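Long-range contact in D-alanyl-D-alanine carboxypeptidase (PDB 1XP4), which probably removes the terminal D-alanine from cell-wall peptide precursors, as a serine-type carboxypeptidase of the peptidase S11 family: residues K44-E56 and V176-I190. Residues are numbered along the deposited sequence; the frame is centred on the assembly and turned at random.
Sequences KLITVYLVYEALE and VARNLIKKYPQVLEI
Tyr-184 pushes its ring into helix 44-57 between Tyr-49 and Tyr-52, and the three aromatics make one cluster. Against Tyr-49 the pair is T-shaped: the edge of Tyr-184 points at the Tyr-49 face, with CE2 of Tyr-184 3.5 Å from CE1 of Tyr-49 and the planes 72° apart. Tyr-52 lies nearly parallel to Tyr-184 but slid off it, so one face of Tyr-184 is covered by the Tyr-52 CB, a CH-pi contact 3.4 Å from the ring centroid; Lys-183 CG lies over the opposite face. Leu-180 is the knob of the interface, set among Leu-45, Val-48, Tyr-49 and Tyr-52; its CD1 comes to 3.8 Å from CD1 of Tyr-49. Further along, Val-176 CG1 touches both Leu-45 and Ile-46. This is the DD-carboxypeptidase domain of a penicillin-binding protein of the SxxK, beta-lactamase-like type, and helix 44-57 starts at Lys-44, the predicted proton acceptor, whose NZ hydrogen-bonds Ser-41, the predicted nucleophile. Helix 170-183 packs along the helix that carries the SxxK lysine, at 31° between the segment axes, while helices 93-103 and 120-133 cover other parts of that same helix. Where 176-190 ends, the Tyr-52 ring and hydroxyl rest in van der Waals contact on Val-187 and Ile-190, and Gln-186 NE2 approaches the ring obliquely. Toward solvent the contact thins to polar ends: the exposed Glu-56, extended beyond CG, offers OE1 to the Tyr-184 hydroxyl at 2.8 Å, met from above the carboxylate plane. Its OE2 turns the syn lone pair to Lys-183 NZ in a 3.2 Å salt bridge, the lysine reaching it after a bend at chi2 (63°).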
ATOM      1  N   LYS A  44       0.016  -7.172   9.139  1.00 14.18           N
ATOM      2  CA  LYS A  44       0.062  -5.946   9.917  1.00 13.19           C
ATOM      3  C   LYS A  44      -0.257  -4.660   9.143  1.00 14.10           C
ATOM      4  O   LYS A  44      -0.412  -3.598   9.742  1.00 17.11           O
ATOM      5  CB  LYS A  44       1.424  -5.837  10.598  1.00 11.07           C
ATOM      6  CG  LYS A  44       1.713  -6.987  11.556  1.00 10.16           C
ATOM      7  CD  LYS A  44       3.053  -6.813  12.254  1.00 14.91           C
ATOM      8  CE  LYS A  44       3.274  -7.859  13.347  1.00 15.35           C
ATOM      9  NZ  LYS A  44       3.484  -9.232  12.807  1.00 12.38           N
ATOM     10  N   LEU A  45      -0.359  -4.743   7.821  1.00 12.66           N
ATOM     11  CA  LEU A  45      -0.678  -3.560   7.043  1.00 12.02           C
ATOM     12  C   LEU A  45      -2.156  -3.264   7.210  1.00 15.35           C
ATOM     13  O   LEU A  45      -2.567  -2.110   7.401  1.00 16.49           O
ATOM     14  CB  LEU A  45      -0.361  -3.775   5.567  1.00 11.68           C
ATOM     15  CG  LEU A  45       1.114  -3.954   5.202  1.00 12.50           C
ATOM     16  CD1 LEU A  45       1.239  -4.089   3.692  1.00  7.14           C
ATOM     17  CD2 LEU A  45       1.929  -2.763   5.711  1.00  8.70           C
ATOM     18  N   ILE A  46      -2.968  -4.309   7.133  1.00 15.58           N
ATOM     19  CA  ILE A  46      -4.394  -4.116   7.295  1.00 14.58           C
ATOM     20  C   ILE A  46      -4.582  -3.572   8.708  1.00 15.68           C
ATOM     21  O   ILE A  46      -5.334  -2.625   8.925  1.00 16.52           O
ATOM     22  CB  ILE A  46      -5.159  -5.438   7.137  1.00 14.01           C
ATOM     23  CG1 ILE A  46      -4.675  -6.178   5.883  1.00 12.07           C
ATOM     24  CG2 ILE A  46      -6.649  -5.150   7.013  1.00 11.76           C
ATOM     25  CD1 ILE A  46      -5.176  -7.605   5.779  1.00  6.54           C
ATOM     26  N   THR A  47      -3.863  -4.161   9.660  1.00 17.22           N
ATOM     27  CA  THR A  47      -3.926  -3.747  11.064  1.00 16.65           C
ATOM     28  C   THR A  47      -3.628  -2.265  11.229  1.00 16.64           C
ATOM     29  O   THR A  47      -4.405  -1.513  11.822  1.00 16.97           O
ATOM     30  CB  THR A  47      -2.908  -4.528  11.922  1.00 16.72           C
ATOM     31  OG1 THR A  47      -3.257  -5.921  11.935  1.00 19.18           O
ATOM     32  CG2 THR A  47      -2.891  -3.993  13.344  1.00 10.44           C
ATOM     33  N   VAL A  48      -2.487  -1.862  10.691  1.00 16.35           N
ATOM     34  CA  VAL A  48      -2.027  -0.487  10.757  1.00 18.09           C
ATOM     35  C   VAL A  48      -2.987   0.511  10.099  1.00 19.57           C
ATOM     36  O   VAL A  48      -3.013   1.691  10.473  1.00 19.54           O
ATOM     37  CB  VAL A  48      -0.607  -0.398  10.133  1.00 18.28           C
ATOM     38  CG1 VAL A  48      -0.326   0.996   9.626  1.00 20.86           C
ATOM     39  CG2 VAL A  48       0.433  -0.795  11.178  1.00 17.94           C
ATOM     40  N   TYR A  49      -3.781   0.049   9.130  1.00 19.79           N
ATOM     41  CA  TYR A  49      -4.736   0.931   8.461  1.00 16.52           C
ATOM     42  C   TYR A  49      -5.850   1.310   9.417  1.00 16.34           C
ATOM     43  O   TYR A  49      -6.329   2.436   9.405  1.00 18.79           O
ATOM     44  CB  TYR A  49      -5.370   0.261   7.245  1.00 15.87           C
ATOM     45  CG  TYR A  49      -6.191   1.213   6.404  1.00 15.99           C
ATOM     46  CD1 TYR A  49      -5.591   1.978   5.401  1.00 18.33           C
ATOM     47  CD2 TYR A  49      -7.564   1.361   6.612  1.00 17.47           C
ATOM     48  CE1 TYR A  49      -6.336   2.864   4.616  1.00 19.16           C
ATOM     49  CE2 TYR A  49      -8.323   2.249   5.833  1.00 19.50           C
ATOM     50  CZ  TYR A  49      -7.700   2.995   4.835  1.00 19.93           C
ATOM     51  OH  TYR A  49      -8.431   3.851   4.039  1.00 18.77           O
ATOM     52  N   LEU A  50      -6.283   0.367  10.242  1.00 14.17           N
ATOM     53  CA  LEU A  50      -7.347   0.676  11.179  1.00 14.76           C
ATOM     54  C   LEU A  50      -6.836   1.612  12.276  1.00 14.69           C
ATOM     55  O   LEU A  50      -7.595   2.407  12.840  1.00 15.46           O
ATOM     56  CB  LEU A  50      -7.916  -0.618  11.768  1.00 13.45           C
ATOM     57  CG  LEU A  50      -8.549  -1.567  10.736  1.00 12.99           C
ATOM     58  CD1 LEU A  50      -9.052  -2.823  11.424  1.00  9.39           C
ATOM     59  CD2 LEU A  50      -9.699  -0.866  10.019  1.00  9.88           C
ATOM     60  N   VAL A  51      -5.538   1.529  12.553  1.00 14.35           N
ATOM     61  CA  VAL A  51      -4.903   2.361  13.569  1.00 13.95           C
ATOM     62  C   VAL A  51      -4.838   3.819  13.128  1.00 15.60           C
ATOM     63  O   VAL A  51      -5.106   4.728  13.920  1.00 16.62           O
ATOM     64  CB  VAL A  51      -3.473   1.886  13.867  1.00 14.19           C
ATOM     65  CG1 VAL A  51      -2.859   2.760  14.937  1.00 14.57           C
ATOM     66  CG2 VAL A  51      -3.484   0.433  14.312  1.00 13.16           C
ATOM     67  N   TYR A  52      -4.467   4.044  11.871  1.00 15.56           N
ATOM     68  CA  TYR A  52      -4.407   5.405  11.347  1.00 16.56           C
ATOM     69  C   TYR A  52      -5.829   5.945  11.246  1.00 17.04           C
ATOM     70  O   TYR A  52      -6.070   7.138  11.445  1.00 19.09           O
ATOM     71  CB  TYR A  52      -3.731   5.435   9.970  1.00 15.99           C
ATOM     72  CG  TYR A  52      -2.218   5.471  10.030  1.00 14.83           C
ATOM     73  CD1 TYR A  52      -1.546   6.623  10.433  1.00 15.72           C
ATOM     74  CD2 TYR A  52      -1.457   4.348   9.715  1.00 13.28           C
ATOM     75  CE1 TYR A  52      -0.146   6.655  10.520  1.00 13.73           C
ATOM     76  CE2 TYR A  52      -0.064   4.369   9.803  1.00 13.01           C
ATOM     77  CZ  TYR A  52       0.581   5.524  10.205  1.00 12.91           C
ATOM     78  OH  TYR A  52       1.951   5.550  10.297  1.00 16.22           O
ATOM     79  N   GLU A  53      -6.772   5.057  10.949  1.00 17.37           N
ATOM     80  CA  GLU A  53      -8.167   5.455  10.839  1.00 19.32           C
ATOM     81  C   GLU A  53      -8.711   5.874  12.203  1.00 19.85           C
ATOM     82  O   GLU A  53      -9.640   6.673  12.288  1.00 19.07           O
ATOM     83  CB  GLU A  53      -9.004   4.312  10.279  1.00 21.25           C
ATOM     84  CG  GLU A  53     -10.413   4.730   9.926  1.00 28.97           C
ATOM     85  CD  GLU A  53     -11.156   3.667   9.145  1.00 32.63           C
ATOM     86  OE1 GLU A  53     -11.472   2.610   9.734  1.00 35.54           O
ATOM     87  OE2 GLU A  53     -11.415   3.886   7.940  1.00 34.10           O
ATOM     88  N   ALA A  54      -8.137   5.326  13.271  1.00 19.08           N
ATOM     89  CA  ALA A  54      -8.562   5.677  14.622  1.00 16.67           C
ATOM     90  C   ALA A  54      -7.842   6.959  15.034  1.00 15.63           C
ATOM     91  O   ALA A  54      -8.361   7.753  15.816  1.00 14.46           O
ATOM     92  CB  ALA A  54      -8.242   4.551  15.585  1.00 17.33           C
ATOM     93  N   LEU A  55      -6.633   7.156  14.516  1.00 13.04           N
ATOM     94  CA  LEU A  55      -5.900   8.379  14.815  1.00 12.19           C
ATOM     95  C   LEU A  55      -6.648   9.516  14.133  1.00 12.64           C
ATOM     96  O   LEU A  55      -6.887  10.566  14.729  1.00 10.59           O
ATOM     97  CB  LEU A  55      -4.478   8.311  14.269  1.00 12.22           C
ATOM     98  CG  LEU A  55      -3.485   7.462  15.051  1.00 10.51           C
ATOM     99  CD1 LEU A  55      -2.208   7.324  14.252  1.00  7.08           C
ATOM    100  CD2 LEU A  55      -3.225   8.102  16.406  1.00  8.68           C
ATOM    101  N   GLU A  56      -7.022   9.289  12.877  1.00 11.78           N
ATOM    102  CA  GLU A  56      -7.755  10.281  12.114  1.00 12.89           C
ATOM    103  C   GLU A  56      -9.087  10.619  12.770  1.00 13.10           C
ATOM    104  O   GLU A  56      -9.430  11.790  12.894  1.00 13.88           O
ATOM    105  CB  GLU A  56      -7.988   9.775  10.690  1.00 17.12           C
ATOM    106  CG  GLU A  56      -8.879  10.666   9.841  1.00 21.10           C
ATOM    107  CD  GLU A  56      -8.890  10.261   8.374  1.00 24.65           C
ATOM    108  OE1 GLU A  56      -9.144   9.074   8.070  1.00 26.30           O
ATOM    109  OE2 GLU A  56      -8.651  11.137   7.520  1.00 25.99           O
ATOM    110  N   VAL A 176      -4.451  -3.474  -0.614  1.00  7.83           N
ATOM    111  CA  VAL A 176      -4.202  -3.043   0.757  1.00  8.48           C
ATOM    112  C   VAL A 176      -3.058  -2.028   0.825  1.00  9.64           C
ATOM    113  O   VAL A 176      -3.207  -0.923   1.352  1.00 11.72           O
ATOM    114  CB  VAL A 176      -3.846  -4.253   1.648  1.00  8.74           C
ATOM    115  CG1 VAL A 176      -3.376  -3.775   3.028  1.00  5.80           C
ATOM    116  CG2 VAL A 176      -5.062  -5.176   1.769  1.00  4.32           C
ATOM    117  N   ALA A 177      -1.905  -2.409   0.298  1.00 10.15           N
ATOM    118  CA  ALA A 177      -0.759  -1.515   0.305  1.00 11.02           C
ATOM    119  C   ALA A 177      -1.128  -0.185  -0.357  1.00 12.28           C
ATOM    120  O   ALA A 177      -0.833   0.888   0.174  1.00 13.10           O
ATOM    121  CB  ALA A 177       0.413  -2.166  -0.422  1.00  9.78           C
ATOM    122  N   ARG A 178      -1.790  -0.247  -1.509  1.00 11.49           N
ATOM    123  CA  ARG A 178      -2.155   0.984  -2.192  1.00 11.58           C
ATOM    124  C   ARG A 178      -3.073   1.870  -1.357  1.00 13.02           C
ATOM    125  O   ARG A 178      -2.805   3.063  -1.191  1.00 14.03           O
ATOM    126  CB  ARG A 178      -2.820   0.687  -3.531  1.00 11.31           C
ATOM    127  CG  ARG A 178      -3.053   1.934  -4.354  1.00 10.60           C
ATOM    128  CD  ARG A 178      -3.894   1.655  -5.597  1.00 13.62           C
ATOM    129  NE  ARG A 178      -4.156   2.888  -6.339  1.00 14.11           N
ATOM    130  CZ  ARG A 178      -5.364   3.281  -6.727  1.00 12.98           C
ATOM    131  NH1 ARG A 178      -6.428   2.539  -6.458  1.00 14.36           N
ATOM    132  NH2 ARG A 178      -5.512   4.436  -7.354  1.00 13.78           N
ATOM    133  N   ASN A 179      -4.151   1.300  -0.829  1.00 12.30           N
ATOM    134  CA  ASN A 179      -5.076   2.086  -0.030  1.00 13.14           C
ATOM    135  C   ASN A 179      -4.394   2.720   1.174  1.00 15.25           C
ATOM    136  O   ASN A 179      -4.683   3.864   1.534  1.00 13.04           O
ATOM    137  CB  ASN A 179      -6.246   1.226   0.431  1.00 15.27           C
ATOM    138  CG  ASN A 179      -7.107   0.779  -0.717  1.00 17.02           C
ATOM    139  OD1 ASN A 179      -7.163   1.449  -1.743  1.00 16.06           O
ATOM    140  ND2 ASN A 179      -7.794  -0.350  -0.553  1.00 18.04           N
ATOM    141  N   LEU A 180      -3.484   1.977   1.794  1.00 15.69           N
ATOM    142  CA  LEU A 180      -2.766   2.495   2.945  1.00 16.69           C
ATOM    143  C   LEU A 180      -1.875   3.684   2.556  1.00 18.74           C
ATOM    144  O   LEU A 180      -1.996   4.768   3.129  1.00 19.34           O
ATOM    145  CB  LEU A 180      -1.917   1.392   3.585  1.00 11.58           C
ATOM    146  CG  LEU A 180      -1.029   1.860   4.744  1.00  9.83           C
ATOM    147  CD1 LEU A 180      -1.876   2.514   5.810  1.00  7.40           C
ATOM    148  CD2 LEU A 180      -0.269   0.686   5.314  1.00 10.46           C
ATOM    149  N   ILE A 181      -0.989   3.483   1.583  1.00 19.22           N
ATOM    150  CA  ILE A 181      -0.078   4.542   1.149  1.00 19.40           C
ATOM    151  C   ILE A 181      -0.790   5.788   0.625  1.00 18.33           C
ATOM    152  O   ILE A 181      -0.388   6.914   0.926  1.00 17.95           O
ATOM    153  CB  ILE A 181       0.878   4.033   0.054  1.00 20.41           C
ATOM    154  CG1 ILE A 181       1.827   2.995   0.641  1.00 19.99           C
ATOM    155  CG2 ILE A 181       1.669   5.189  -0.537  1.00 20.08           C
ATOM    156  CD1 ILE A 181       2.759   2.381  -0.396  1.00 23.48           C
ATOM    157  N   LYS A 182      -1.842   5.588  -0.158  1.00 16.24           N
ATOM    158  CA  LYS A 182      -2.589   6.705  -0.721  1.00 16.49           C
ATOM    159  C   LYS A 182      -3.381   7.503   0.305  1.00 17.85           C
ATOM    160  O   LYS A 182      -3.458   8.724   0.209  1.00 20.22           O
ATOM    161  CB  LYS A 182      -3.533   6.204  -1.806  1.00 15.73           C
ATOM    162  CG  LYS A 182      -3.101   6.570  -3.205  1.00 15.51           C
ATOM    163  CD  LYS A 182      -3.924   5.811  -4.214  1.00 18.42           C
ATOM    164  CE  LYS A 182      -3.794   6.431  -5.579  1.00 20.09           C
ATOM    165  NZ  LYS A 182      -4.309   7.823  -5.554  1.00 22.09           N
ATOM    166  N   LYS A 183      -3.965   6.814   1.281  1.00 18.65           N
ATOM    167  CA  LYS A 183      -4.769   7.456   2.318  1.00 20.01           C
ATOM    168  C   LYS A 183      -3.955   7.965   3.520  1.00 22.02           C
ATOM    169  O   LYS A 183      -4.311   8.974   4.140  1.00 23.53           O
ATOM    170  CB  LYS A 183      -5.853   6.482   2.787  1.00 20.02           C
ATOM    171  CG  LYS A 183      -6.716   6.962   3.939  1.00 20.33           C
ATOM    172  CD  LYS A 183      -7.508   8.188   3.577  1.00 22.40           C
ATOM    173  CE  LYS A 183      -8.383   8.626   4.737  1.00 24.39           C
ATOM    174  NZ  LYS A 183      -8.979   9.980   4.502  1.00 30.12           N
ATOM    175  N   TYR A 184      -2.867   7.268   3.841  1.00 21.99           N
ATOM    176  CA  TYR A 184      -2.003   7.641   4.958  1.00 19.91           C
ATOM    177  C   TYR A 184      -0.536   7.622   4.534  1.00 19.17           C
ATOM    178  O   TYR A 184       0.239   6.754   4.937  1.00 19.86           O
ATOM    179  CB  TYR A 184      -2.230   6.691   6.140  1.00 19.43           C
ATOM    180  CG  TYR A 184      -3.661   6.689   6.634  1.00 21.47           C
ATOM    181  CD1 TYR A 184      -4.184   7.782   7.330  1.00 20.02           C
ATOM    182  CD2 TYR A 184      -4.512   5.614   6.359  1.00 20.48           C
ATOM    183  CE1 TYR A 184      -5.518   7.807   7.736  1.00 19.31           C
ATOM    184  CE2 TYR A 184      -5.843   5.628   6.760  1.00 18.75           C
ATOM    185  CZ  TYR A 184      -6.340   6.729   7.444  1.00 19.30           C
ATOM    186  OH  TYR A 184      -7.665   6.762   7.809  1.00 19.68           O
ATOM    187  N   PRO A 185      -0.136   8.593   3.707  1.00 18.32           N
ATOM    188  CA  PRO A 185       1.243   8.689   3.226  1.00 18.19           C
ATOM    189  C   PRO A 185       2.239   8.733   4.381  1.00 17.82           C
ATOM    190  O   PRO A 185       3.413   8.411   4.195  1.00 17.86           O
ATOM    191  CB  PRO A 185       1.243   9.997   2.442  1.00 16.12           C
ATOM    192  CG  PRO A 185      -0.159  10.113   1.978  1.00 18.01           C
ATOM    193  CD  PRO A 185      -0.947   9.700   3.183  1.00 17.37           C
ATOM    194  N   GLN A 186       1.762   9.142   5.560  1.00 15.67           N
ATOM    195  CA  GLN A 186       2.597   9.250   6.759  1.00 16.19           C
ATOM    196  C   GLN A 186       3.288   7.939   7.107  1.00 15.76           C
ATOM    197  O   GLN A 186       4.435   7.930   7.545  1.00 12.84           O
ATOM    198  CB  GLN A 186       1.762   9.661   7.977  1.00 16.17           C
ATOM    199  CG  GLN A 186       0.703  10.697   7.707  1.00 21.57           C
ATOM    200  CD  GLN A 186      -0.672  10.091   7.529  1.00 21.81           C
ATOM    201  OE1 GLN A 186      -1.282  10.211   6.469  1.00 25.88           O
ATOM    202  NE2 GLN A 186      -1.173   9.442   8.573  1.00 21.44           N
ATOM    203  N   VAL A 187       2.568   6.836   6.924  1.00 13.91           N
ATOM    204  CA  VAL A 187       3.087   5.516   7.235  1.00 12.40           C
ATOM    205  C   VAL A 187       4.476   5.300   6.656  1.00 12.36           C
ATOM    206  O   VAL A 187       5.284   4.566   7.215  1.00 11.19           O
ATOM    207  CB  VAL A 187       2.130   4.416   6.728  1.00 13.21           C
ATOM    208  CG1 VAL A 187       2.180   4.312   5.203  1.00 11.54           C
ATOM    209  CG2 VAL A 187       2.474   3.105   7.392  1.00 13.93           C
ATOM    210  N   LEU A 188       4.757   5.952   5.537  1.00 13.80           N
ATOM    211  CA  LEU A 188       6.062   5.815   4.922  1.00 16.95           C
ATOM    212  C   LEU A 188       7.159   6.420   5.793  1.00 17.46           C
ATOM    213  O   LEU A 188       8.297   5.974   5.750  1.00 18.07           O
ATOM    214  CB  LEU A 188       6.069   6.458   3.533  1.00 18.51           C
ATOM    215  CG  LEU A 188       5.259   5.727   2.448  1.00 18.05           C
ATOM    216  CD1 LEU A 188       5.381   6.488   1.132  1.00 15.53           C
ATOM    217  CD2 LEU A 188       5.762   4.289   2.279  1.00 15.60           C
ATOM    218  N   GLU A 189       6.826   7.434   6.586  1.00 19.04           N
ATOM    219  CA  GLU A 189       7.828   8.041   7.461  1.00 18.27           C
ATOM    220  C   GLU A 189       8.266   7.053   8.538  1.00 16.04           C
ATOM    221  O   GLU A 189       9.224   7.293   9.258  1.00 16.03           O
ATOM    222  CB  GLU A 189       7.287   9.316   8.116  1.00 19.06           C
ATOM    223  CG  GLU A 189       7.077  10.463   7.143  1.00 24.80           C
ATOM    224  CD  GLU A 189       8.308  10.739   6.291  1.00 28.82           C
ATOM    225  OE1 GLU A 189       9.350  11.161   6.844  1.00 29.22           O
ATOM    226  OE2 GLU A 189       8.233  10.528   5.060  1.00 31.26           O
ATOM    227  N   ILE A 190       7.566   5.936   8.650  1.00 15.27           N
ATOM    228  CA  ILE A 190       7.942   4.944   9.639  1.00 15.89           C
ATOM    229  C   ILE A 190       8.689   3.805   8.941  1.00 18.18           C
ATOM    230  O   ILE A 190       9.868   3.594   9.207  1.00 22.01           O
ATOM    231  CB  ILE A 190       6.703   4.379  10.383  1.00 15.27           C
ATOM    232  CG1 ILE A 190       5.974   5.502  11.126  1.00  8.10           C
ATOM    233  CG2 ILE A 190       7.142   3.301  11.366  1.00 14.04           C
ATOM    234  CD1 ILE A 190       4.678   5.084  11.748  1.00  5.15           C
TER